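PDB 4HXF: peptidase S9 prolyl oligopeptidase catalytic domain-containing protein from Pyrococcus horikoshii, which probably acts as a serine peptidase of the acylaminoacyl peptidase type, whose hexameric assembly selects the substrates that reach its active site. Local coordinates for residues E488-F500 with P516-F529. Numbering follows the deposited sequence. Where two conformers were deposited one is given.
Sequences ENGISYWLTSYAF and PLENENYRKLSPLF. With Y3A (N-[(benzyloxy)carbonyl]glycyl-N-[(2S,3R)-4-chloro-3-hydroxy-1-phenylbutan-2-yl]glycinamide), chain B.
Ser-526 OG meets Trp-494 N at the start of helix 494-500. It accepts from this N at 2.9 Å, nearly straight at 168°, and donates to Tyr-522 O. With OG anti to its own carbonyl carbon, the hydroxyl lies between donor and acceptor, and these two bonds fix its rotation. Next to it, Leu-528 N binds Ser-492 O at 2.9 Å. The Trp-494 indole turns its NE1 edge to Leu-525 O in a weak, bent bond. Its other end, CZ3, lies 3.9 Å from CE2 of the inhibitor's phenyl ring, while Ile-491 CG2 sits over the centre of one indole face. Tyr-522 CD2 packs 3.6 Å from Trp-494 CB. Tyr-493 takes the edge of Phe-529 on one face in a T-shaped pair, planes at 77°. Its OH bonds to Tyr-493 of the second subunit. Pro-516 sets its CB-CG edge down on one face of the Tyr-498 ring, a CH-pi contact with CG 3.5 Å from the ring centroid. Tyr-498 CG is anti to the backbone N (chi1 162°), which carries the ring out to the proline. Its OH bonds to Asp-563 of the second subunit. Replacing Tyr-498 with an alanine would probably leave Pro-516 without its aromatic platform and Asp-563 without its hydroxyl partner. The contact thus links the inhibitor's phenyl pocket to the subunit interface through a buried layer rich in aromatic rings, with its polar hub at Ser-526.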
ATOM      1  N   GLU A 488      14.518 -23.349 -32.851  1.00 12.13           N
ATOM      2  CA  GLU A 488      13.699 -22.891 -31.693  1.00 12.36           C
ATOM      3  C   GLU A 488      12.890 -24.040 -31.138  1.00 12.76           C
ATOM      4  O   GLU A 488      12.266 -24.815 -31.847  1.00 12.37           O
ATOM      5  CB  GLU A 488      12.747 -21.794 -32.095  1.00 13.87           C
ATOM      6  CG  GLU A 488      13.314 -20.767 -33.011  1.00 14.77           C
ATOM      7  CD  GLU A 488      12.435 -19.552 -33.110  1.00 15.81           C
ATOM      8  OE1 GLU A 488      11.850 -19.199 -32.041  1.00 16.48           O
ATOM      9  OE2 GLU A 488      12.273 -19.018 -34.268  1.00 14.97           O
ATOM     10  N   ASN A 489      12.974 -24.207 -29.812  1.00 12.81           N
ATOM     11  CA  ASN A 489      12.102 -25.101 -29.094  1.00 11.87           C
ATOM     12  C   ASN A 489      12.062 -26.483 -29.786  1.00 11.95           C
ATOM     13  O   ASN A 489      11.005 -27.083 -29.983  1.00 12.87           O
ATOM     14  CB  ASN A 489      10.702 -24.514 -28.918  1.00 12.48           C
ATOM     15  CG  ASN A 489      10.700 -23.276 -28.073  1.00 11.87           C
ATOM     16  OD1 ASN A 489      11.101 -22.170 -28.577  1.00 15.21           O
ATOM     17  ND2 ASN A 489      10.287 -23.414 -26.802  1.00 14.86           N
ATOM     18  N   GLY A 490      13.269 -26.950 -30.139  1.00 12.79           N
ATOM     19  CA  GLY A 490      13.487 -28.092 -31.027  1.00 14.38           C
ATOM     20  C   GLY A 490      13.705 -29.431 -30.357  1.00 12.26           C
ATOM     21  O   GLY A 490      13.423 -29.592 -29.234  1.00 13.40           O
ATOM     22  N   ILE A 491      14.175 -30.371 -31.116  1.00 13.19           N
ATOM     23  CA  ILE A 491      14.727 -31.618 -30.638  1.00 12.87           C
ATOM     24  C   ILE A 491      16.126 -31.815 -31.153  1.00 12.44           C
ATOM     25  O   ILE A 491      16.388 -31.671 -32.323  1.00 12.46           O
ATOM     26  CB  ILE A 491      13.824 -32.819 -31.094  1.00 13.20           C
ATOM     27  CG1 ILE A 491      12.392 -32.674 -30.634  1.00 14.25           C
ATOM     28  CG2 ILE A 491      14.448 -34.149 -30.585  1.00 12.65           C
ATOM     29  CD1 ILE A 491      11.450 -32.173 -31.782  1.00 16.82           C
ATOM     30  N   SER A 492      17.016 -32.119 -30.217  1.00 12.82           N
ATOM     31  CA  SER A 492      18.368 -32.606 -30.450  1.00 12.43           C
ATOM     32  C   SER A 492      18.572 -34.093 -30.077  1.00 11.19           C
ATOM     33  O   SER A 492      19.493 -34.674 -30.658  1.00 12.59           O
ATOM     34  CB  SER A 492      19.512 -31.773 -29.824  1.00 13.06           C
ATOM     35  OG  SER A 492      19.472 -31.770 -28.419  1.00 12.96           O
ATOM     36  N   TYR A 493      17.792 -34.612 -29.134  1.00 10.45           N
ATOM     37  CA  TYR A 493      17.913 -35.980 -28.736  1.00 12.30           C
ATOM     38  C   TYR A 493      16.619 -36.649 -28.461  1.00 12.84           C
ATOM     39  O   TYR A 493      15.916 -36.310 -27.473  1.00 13.95           O
ATOM     40  CB  TYR A 493      18.862 -36.091 -27.503  1.00 13.42           C
ATOM     41  CG  TYR A 493      19.259 -37.464 -27.017  1.00 12.80           C
ATOM     42  CD1 TYR A 493      19.136 -38.615 -27.864  1.00 13.27           C
ATOM     43  CD2 TYR A 493      19.856 -37.681 -25.810  1.00 13.86           C
ATOM     44  CE1 TYR A 493      19.518 -39.865 -27.461  1.00 12.87           C
ATOM     45  CE2 TYR A 493      20.244 -38.918 -25.402  1.00 14.48           C
ATOM     46  CZ  TYR A 493      20.066 -40.048 -26.208  1.00 14.17           C
ATOM     47  OH  TYR A 493      20.506 -41.251 -25.827  1.00 15.26           O
ATOM     48  N   TRP A 494      16.228 -37.611 -29.327  1.00 12.04           N
ATOM     49  CA  TRP A 494      14.941 -38.238 -29.131  1.00 11.71           C
ATOM     50  C   TRP A 494      14.765 -38.981 -27.820  1.00 12.09           C
ATOM     51  O   TRP A 494      13.607 -39.086 -27.316  1.00 12.05           O
ATOM     52  CB  TRP A 494      14.579 -39.155 -30.315  1.00 11.98           C
ATOM     53  CG  TRP A 494      14.408 -38.366 -31.575  1.00 12.41           C
ATOM     54  CD1 TRP A 494      15.217 -38.371 -32.693  1.00 12.85           C
ATOM     55  CD2 TRP A 494      13.294 -37.496 -31.873  1.00 11.93           C
ATOM     56  NE1 TRP A 494      14.669 -37.526 -33.656  1.00 14.02           N
ATOM     57  CE2 TRP A 494      13.555 -36.939 -33.169  1.00 12.37           C
ATOM     58  CE3 TRP A 494      12.194 -37.086 -31.172  1.00 13.91           C
ATOM     59  CZ2 TRP A 494      12.670 -36.074 -33.809  1.00 13.87           C
ATOM     60  CZ3 TRP A 494      11.307 -36.221 -31.812  1.00 13.95           C
ATOM     61  CH2 TRP A 494      11.573 -35.706 -33.087  1.00 13.63           C
ATOM     62  N   LEU A 495      15.796 -39.552 -27.230  1.00 11.80           N
ATOM     63  CA  LEU A 495      15.556 -40.367 -26.070  1.00 11.71           C
ATOM     64  C   LEU A 495      15.067 -39.514 -24.910  1.00 12.09           C
ATOM     65  O   LEU A 495      14.143 -39.901 -24.177  1.00 13.08           O
ATOM     66  CB  LEU A 495      16.795 -41.143 -25.589  1.00 13.30           C
ATOM     67  CG  LEU A 495      16.524 -42.196 -24.533  1.00 13.92           C
ATOM     68  CD1 LEU A 495      15.576 -43.303 -24.961  1.00 16.89           C
ATOM     69  CD2 LEU A 495      17.762 -42.901 -24.040  1.00 17.38           C
ATOM     70  N   THR A 496      15.622 -38.292 -24.735  1.00 12.97           N
ATOM     71  CA  THR A 496      15.100 -37.407 -23.699  1.00 13.11           C
ATOM     72  C   THR A 496      13.731 -36.840 -24.015  1.00 12.68           C
ATOM     73  O   THR A 496      12.968 -36.447 -23.133  1.00 13.59           O
ATOM     74  CB  THR A 496      16.108 -36.314 -23.291  1.00 13.68           C
ATOM     75  OG1 THR A 496      16.303 -35.456 -24.404  1.00 14.61           O
ATOM     76  CG2 THR A 496      17.413 -36.994 -22.835  1.00 14.47           C
ATOM     77  N   SER A 497      13.399 -36.678 -25.322  1.00 12.06           N
ATOM     78  CA  SER A 497      12.046 -36.342 -25.660  1.00 12.45           C
ATOM     79  C   SER A 497      11.086 -37.421 -25.149  1.00 13.03           C
ATOM     80  O   SER A 497      10.075 -37.153 -24.502  1.00 12.92           O
ATOM     81  CB  SER A 497      11.942 -36.166 -27.189  1.00 13.98           C
ATOM     82  OG  SER A 497      10.546 -35.979 -27.595  1.00 15.87           O
ATOM     83  N   TYR A 498      11.366 -38.679 -25.473  1.00 12.48           N
ATOM     84  CA  TYR A 498      10.564 -39.806 -24.941  1.00 12.15           C
ATOM     85  C   TYR A 498      10.270 -39.722 -23.456  1.00 12.54           C
ATOM     86  O   TYR A 498       9.185 -39.837 -22.969  1.00 11.42           O
ATOM     87  CB  TYR A 498      11.198 -41.152 -25.335  1.00 12.36           C
ATOM     88  CG  TYR A 498      10.729 -42.331 -24.500  1.00 12.76           C
ATOM     89  CD1 TYR A 498       9.394 -42.785 -24.525  1.00 14.35           C
ATOM     90  CD2 TYR A 498      11.573 -42.942 -23.646  1.00 13.84           C
ATOM     91  CE1 TYR A 498       9.006 -43.798 -23.751  1.00 14.10           C
ATOM     92  CE2 TYR A 498      11.169 -43.993 -22.865  1.00 13.83           C
ATOM     93  CZ  TYR A 498       9.907 -44.402 -22.871  1.00 14.28           C
ATOM     94  OH  TYR A 498       9.529 -45.440 -22.049  1.00 16.27           O
ATOM     95  N   ALA A 499      11.405 -39.585 -22.678  1.00 11.63           N
ATOM     96  CA  ALA A 499      11.333 -39.740 -21.256  1.00 12.48           C
ATOM     97  C   ALA A 499      11.023 -38.467 -20.434  1.00 10.94           C
ATOM     98  O   ALA A 499      10.548 -38.624 -19.331  1.00 11.85           O
ATOM     99  CB  ALA A 499      12.649 -40.393 -20.716  1.00 11.05           C
ATOM    100  N   PHE A 500      11.291 -37.303 -20.990  1.00 12.02           N
ATOM    101  CA  PHE A 500      11.085 -36.024 -20.305  1.00 12.84           C
ATOM    102  C   PHE A 500       9.917 -35.205 -20.737  1.00 12.99           C
ATOM    103  O   PHE A 500       9.368 -34.455 -19.916  1.00 12.88           O
ATOM    104  CB  PHE A 500      12.410 -35.262 -20.445  1.00 13.00           C
ATOM    105  CG  PHE A 500      12.653 -34.126 -19.432  1.00 13.84           C
ATOM    106  CD1 PHE A 500      12.294 -34.215 -18.108  1.00 13.00           C
ATOM    107  CD2 PHE A 500      13.458 -33.039 -19.827  1.00 12.27           C
ATOM    108  CE1 PHE A 500      12.631 -33.187 -17.232  1.00 12.80           C
ATOM    109  CE2 PHE A 500      13.810 -32.033 -18.935  1.00 12.04           C
ATOM    110  CZ  PHE A 500      13.332 -32.066 -17.641  1.00 11.18           C
ATOM    111  N   PRO A 516      12.184 -47.713 -26.746  1.00 16.64           N
ATOM    112  CA  PRO A 516      13.177 -46.656 -26.813  1.00 16.57           C
ATOM    113  C   PRO A 516      14.493 -46.826 -26.078  1.00 18.20           C
ATOM    114  O   PRO A 516      15.502 -46.308 -26.548  1.00 21.23           O
ATOM    115  CB  PRO A 516      12.476 -45.422 -26.185  1.00 20.08           C
ATOM    116  CG  PRO A 516      11.083 -45.818 -26.140  1.00 20.53           C
ATOM    117  CD  PRO A 516      10.974 -47.272 -26.017  1.00 20.02           C
ATOM    118  N   LEU A 517      14.518 -47.576 -24.992  1.00 17.57           N
ATOM    119  CA  LEU A 517      15.774 -47.693 -24.254  1.00 19.06           C
ATOM    120  C   LEU A 517      16.736 -48.627 -25.038  1.00 23.13           C
ATOM    121  O   LEU A 517      17.898 -48.735 -24.707  1.00 21.96           O
ATOM    122  CB  LEU A 517      15.479 -48.319 -22.909  1.00 19.37           C
ATOM    123  CG  LEU A 517      14.572 -47.482 -21.941  1.00 21.86           C
ATOM    124  CD1 LEU A 517      14.203 -48.182 -20.649  1.00 20.39           C
ATOM    125  CD2 LEU A 517      15.360 -46.226 -21.719  1.00 20.68           C
ATOM    126  N   GLU A 518      16.234 -49.416 -25.981  1.00 17.46           N
ATOM    127  CA  GLU A 518      17.141 -50.261 -26.788  1.00 21.07           C
ATOM    128  C   GLU A 518      17.178 -49.931 -28.285  1.00 23.01           C
ATOM    129  O   GLU A 518      18.004 -50.510 -29.026  1.00 28.82           O
ATOM    130  CB  GLU A 518      16.700 -51.718 -26.594  1.00 25.50           C
ATOM    131  CG  GLU A 518      16.932 -52.206 -25.156  1.00 38.18           C
ATOM    132  CD  GLU A 518      18.430 -52.104 -24.675  1.00 49.57           C
ATOM    133  OE1 GLU A 518      19.369 -52.585 -25.395  1.00 52.94           O
ATOM    134  OE2 GLU A 518      18.720 -51.511 -23.571  1.00 55.94           O
ATOM    135  N   ASN A 519      16.289 -49.062 -28.764  1.00 18.70           N
ATOM    136  CA  ASN A 519      16.178 -48.760 -30.191  1.00 16.07           C
ATOM    137  C   ASN A 519      17.250 -47.767 -30.681  1.00 16.88           C
ATOM    138  O   ASN A 519      17.284 -46.588 -30.254  1.00 15.50           O
ATOM    139  CB  ASN A 519      14.766 -48.270 -30.409  1.00 16.62           C
ATOM    140  CG  ASN A 519      14.426 -48.008 -31.837  1.00 20.65           C
ATOM    141  OD1 ASN A 519      15.306 -47.833 -32.667  1.00 19.05           O
ATOM    142  ND2 ASN A 519      13.123 -48.152 -32.157  1.00 16.68           N
ATOM    143  N   GLU A 520      18.144 -48.265 -31.558  1.00 16.72           N
ATOM    144  CA  GLU A 520      19.245 -47.437 -32.079  0.50 16.61           C
ATOM    145  C   GLU A 520      18.772 -46.202 -32.843  1.00 16.15           C
ATOM    146  O   GLU A 520      19.529 -45.239 -32.983  1.00 17.30           O
ATOM    147  CB  GLU A 520      20.212 -48.280 -32.919  0.50 16.63           C
ATOM    148  CG  GLU A 520      20.799 -49.434 -32.120  0.50 17.18           C
ATOM    149  N   ASN A 521      17.527 -46.183 -33.284  1.00 17.60           N
ATOM    150  CA  ASN A 521      17.093 -45.000 -34.022  1.00 18.73           C
ATOM    151  C   ASN A 521      17.060 -43.726 -33.144  1.00 15.21           C
ATOM    152  O   ASN A 521      17.125 -42.623 -33.635  1.00 15.44           O
ATOM    153  CB  ASN A 521      15.709 -45.163 -34.683  1.00 22.53           C
ATOM    154  CG  ASN A 521      15.839 -45.871 -36.036  1.00 31.43           C
ATOM    155  OD1 ASN A 521      16.841 -45.752 -36.694  1.00 30.39           O
ATOM    156  ND2 ASN A 521      14.884 -46.795 -36.337  1.00 35.22           N
ATOM    157  N   TYR A 522      16.968 -43.895 -31.826  1.00 15.41           N
ATOM    158  CA  TYR A 522      16.944 -42.778 -30.931  1.00 15.45           C
ATOM    159  C   TYR A 522      18.260 -41.998 -30.901  1.00 15.72           C
ATOM    160  O   TYR A 522      18.272 -40.821 -30.544  1.00 20.16           O
ATOM    161  CB  TYR A 522      16.564 -43.235 -29.501  1.00 13.98           C
ATOM    162  CG  TYR A 522      15.051 -43.372 -29.413  1.00 14.59           C
ATOM    163  CD1 TYR A 522      14.382 -44.522 -29.913  1.00 13.26           C
ATOM    164  CD2 TYR A 522      14.278 -42.417 -28.857  1.00 13.52           C
ATOM    165  CE1 TYR A 522      13.025 -44.638 -29.803  1.00 15.68           C
ATOM    166  CE2 TYR A 522      12.882 -42.519 -28.797  1.00 14.20           C
ATOM    167  CZ  TYR A 522      12.267 -43.664 -29.259  1.00 14.56           C
ATOM    168  OH  TYR A 522      10.887 -43.724 -29.238  1.00 13.82           O
ATOM    169  N   ARG A 523      19.355 -42.688 -31.240  1.00 15.50           N
ATOM    170  CA  ARG A 523      20.638 -42.009 -31.433  1.00 17.65           C
ATOM    171  C   ARG A 523      20.874 -41.688 -32.898  1.00 17.23           C
ATOM    172  O   ARG A 523      21.298 -40.567 -33.228  1.00 16.14           O
ATOM    173  CB  ARG A 523      21.774 -42.941 -30.963  1.00 20.83           C
ATOM    174  CG  ARG A 523      21.915 -42.985 -29.417  1.00 32.37           C
ATOM    175  CD  ARG A 523      22.836 -44.179 -29.062  1.00 45.56           C
ATOM    176  NE  ARG A 523      24.150 -43.944 -29.710  1.00 48.28           N
ATOM    177  CZ  ARG A 523      25.223 -43.414 -29.087  1.00 53.86           C
ATOM    178  NH1 ARG A 523      25.221 -43.150 -27.736  1.00 54.24           N
ATOM    179  NH2 ARG A 523      26.330 -43.198 -29.813  1.00 40.29           N
ATOM    180  N   LYS A 524      20.576 -42.625 -33.801  1.00 16.86           N
ATOM    181  CA  LYS A 524      20.836 -42.452 -35.197  1.00 17.49           C
ATOM    182  C   LYS A 524      20.141 -41.227 -35.829  1.00 14.79           C
ATOM    183  O   LYS A 524      20.717 -40.606 -36.742  1.00 14.75           O
ATOM    184  CB  LYS A 524      20.440 -43.704 -36.060  1.00 21.73           C
ATOM    185  CG  LYS A 524      20.549 -43.531 -37.554  1.00 32.06           C
ATOM    186  CD  LYS A 524      20.040 -44.737 -38.416  1.00 43.78           C
ATOM    187  CE  LYS A 524      19.793 -44.311 -39.897  1.00 45.22           C
ATOM    188  NZ  LYS A 524      19.046 -45.329 -40.736  1.00 43.28           N
ATOM    189  N   LEU A 525      18.931 -40.939 -35.402  1.00 14.90           N
ATOM    190  CA  LEU A 525      18.221 -39.831 -35.954  1.00 13.20           C
ATOM    191  C   LEU A 525      18.225 -38.553 -35.080  1.00 13.14           C
ATOM    192  O   LEU A 525      17.398 -37.652 -35.262  1.00 13.76           O
ATOM    193  CB  LEU A 525      16.788 -40.223 -36.245  1.00 14.75           C
ATOM    194  CG  LEU A 525      16.746 -41.470 -37.124  1.00 15.38           C
ATOM    195  CD1 LEU A 525      15.237 -41.916 -37.213  1.00 16.65           C
ATOM    196  CD2 LEU A 525      17.434 -41.256 -38.489  1.00 15.35           C
ATOM    197  N   SER A 526      19.193 -38.467 -34.137  1.00 12.92           N
ATOM    198  CA  SER A 526      19.275 -37.341 -33.239  1.00 12.14           C
ATOM    199  C   SER A 526      20.450 -36.436 -33.583  1.00 12.96           C
ATOM    200  O   SER A 526      21.598 -36.908 -33.575  1.00 13.69           O
ATOM    201  CB  SER A 526      19.457 -37.855 -31.782  1.00 12.90           C
ATOM    202  OG  SER A 526      18.209 -38.411 -31.262  1.00 13.16           O
ATOM    203  N   PRO A 527      20.194 -35.156 -33.809  1.00 12.75           N
ATOM    204  CA  PRO A 527      21.293 -34.181 -34.127  1.00 13.65           C
ATOM    205  C   PRO A 527      22.459 -34.157 -33.106  1.00 15.56           C
ATOM    206  O   PRO A 527      23.580 -33.960 -33.552  1.00 13.87           O
ATOM    207  CB  PRO A 527      20.587 -32.828 -34.182  1.00 14.01           C
ATOM    208  CG  PRO A 527      19.169 -33.205 -34.584  1.00 14.53           C
ATOM    209  CD  PRO A 527      18.886 -34.540 -34.011  1.00 14.80           C
ATOM    210  N   LEU A 528      22.143 -34.366 -31.834  1.00 13.79           N
ATOM    211  CA  LEU A 528      23.160 -34.293 -30.793  1.00 13.59           C
ATOM    212  C   LEU A 528      24.389 -35.104 -31.131  1.00 13.35           C
ATOM    213  O   LEU A 528      25.534 -34.651 -30.925  1.00 16.12           O
ATOM    214  CB  LEU A 528      22.591 -34.710 -29.414  1.00 13.30           C
ATOM    215  CG  LEU A 528      23.522 -34.425 -28.235  1.00 14.28           C
ATOM    216  CD1 LEU A 528      23.550 -32.945 -28.014  1.00 15.85           C
ATOM    217  CD2 LEU A 528      22.939 -35.124 -26.951  1.00 16.67           C
ATOM    218  N   PHE A 529      24.190 -36.283 -31.675  1.00 13.90           N
ATOM    219  CA  PHE A 529      25.287 -37.214 -31.892  1.00 14.94           C
ATOM    220  C   PHE A 529      26.179 -36.831 -33.087  1.00 17.25           C
ATOM    221  O   PHE A 529      27.279 -37.411 -33.283  1.00 18.11           O
ATOM    222  CB  PHE A 529      24.756 -38.602 -32.063  1.00 15.02           C
ATOM    223  CG  PHE A 529      24.187 -39.115 -30.843  1.00 17.55           C
ATOM    224  CD1 PHE A 529      22.908 -38.855 -30.483  1.00 19.72           C
ATOM    225  CD2 PHE A 529      25.031 -39.691 -29.885  1.00 21.03           C
ATOM    226  CE1 PHE A 529      22.411 -39.229 -29.277  1.00 23.69           C
ATOM    227  CE2 PHE A 529      24.560 -40.068 -28.613  1.00 23.98           C
ATOM    228  CZ  PHE A 529      23.196 -39.867 -28.329  1.00 24.76           C
TER
HETATM  229  N3  Y3A B 701       1.612 -31.854 -31.842  1.00 31.19           N
HETATM  230  CA3 Y3A B 701       2.925 -32.469 -32.117  1.00 29.62           C
HETATM  231  C3  Y3A B 701       3.941 -31.587 -31.383  1.00 23.84           C
HETATM  232  O3  Y3A B 701       3.733 -30.825 -30.461  1.00 22.30           O
HETATM  233  C4  Y3A B 701       6.293 -29.284 -32.236  1.00 17.83           C
HETATM  234  O4  Y3A B 701       6.376 -29.525 -33.594  1.00 19.01           O
HETATM  235  CA4 Y3A B 701       6.336 -30.622 -31.520  1.00 14.44           C
HETATM  236  N4  Y3A B 701       5.279 -31.454 -32.156  1.00 19.47           N
HETATM  237  CB4 Y3A B 701       7.590 -31.502 -31.800  1.00 16.03           C
HETATM  238  CG4 Y3A B 701       7.575 -32.815 -31.090  1.00 16.26           C
HETATM  239  CD1 Y3A B 701       7.600 -32.974 -29.696  1.00 18.37           C
HETATM  240  CD2 Y3A B 701       7.613 -33.981 -31.840  1.00 19.95           C
HETATM  241  CE1 Y3A B 701       7.612 -34.208 -29.072  1.00 18.86           C
HETATM  242  CE2 Y3A B 701       7.618 -35.229 -31.233  1.00 18.80           C
HETATM  243  CZ4 Y3A B 701       7.589 -35.338 -29.878  1.00 18.58           C
HETATM  244  C15 Y3A B 701       5.301 -28.219 -31.635  1.00 18.18           C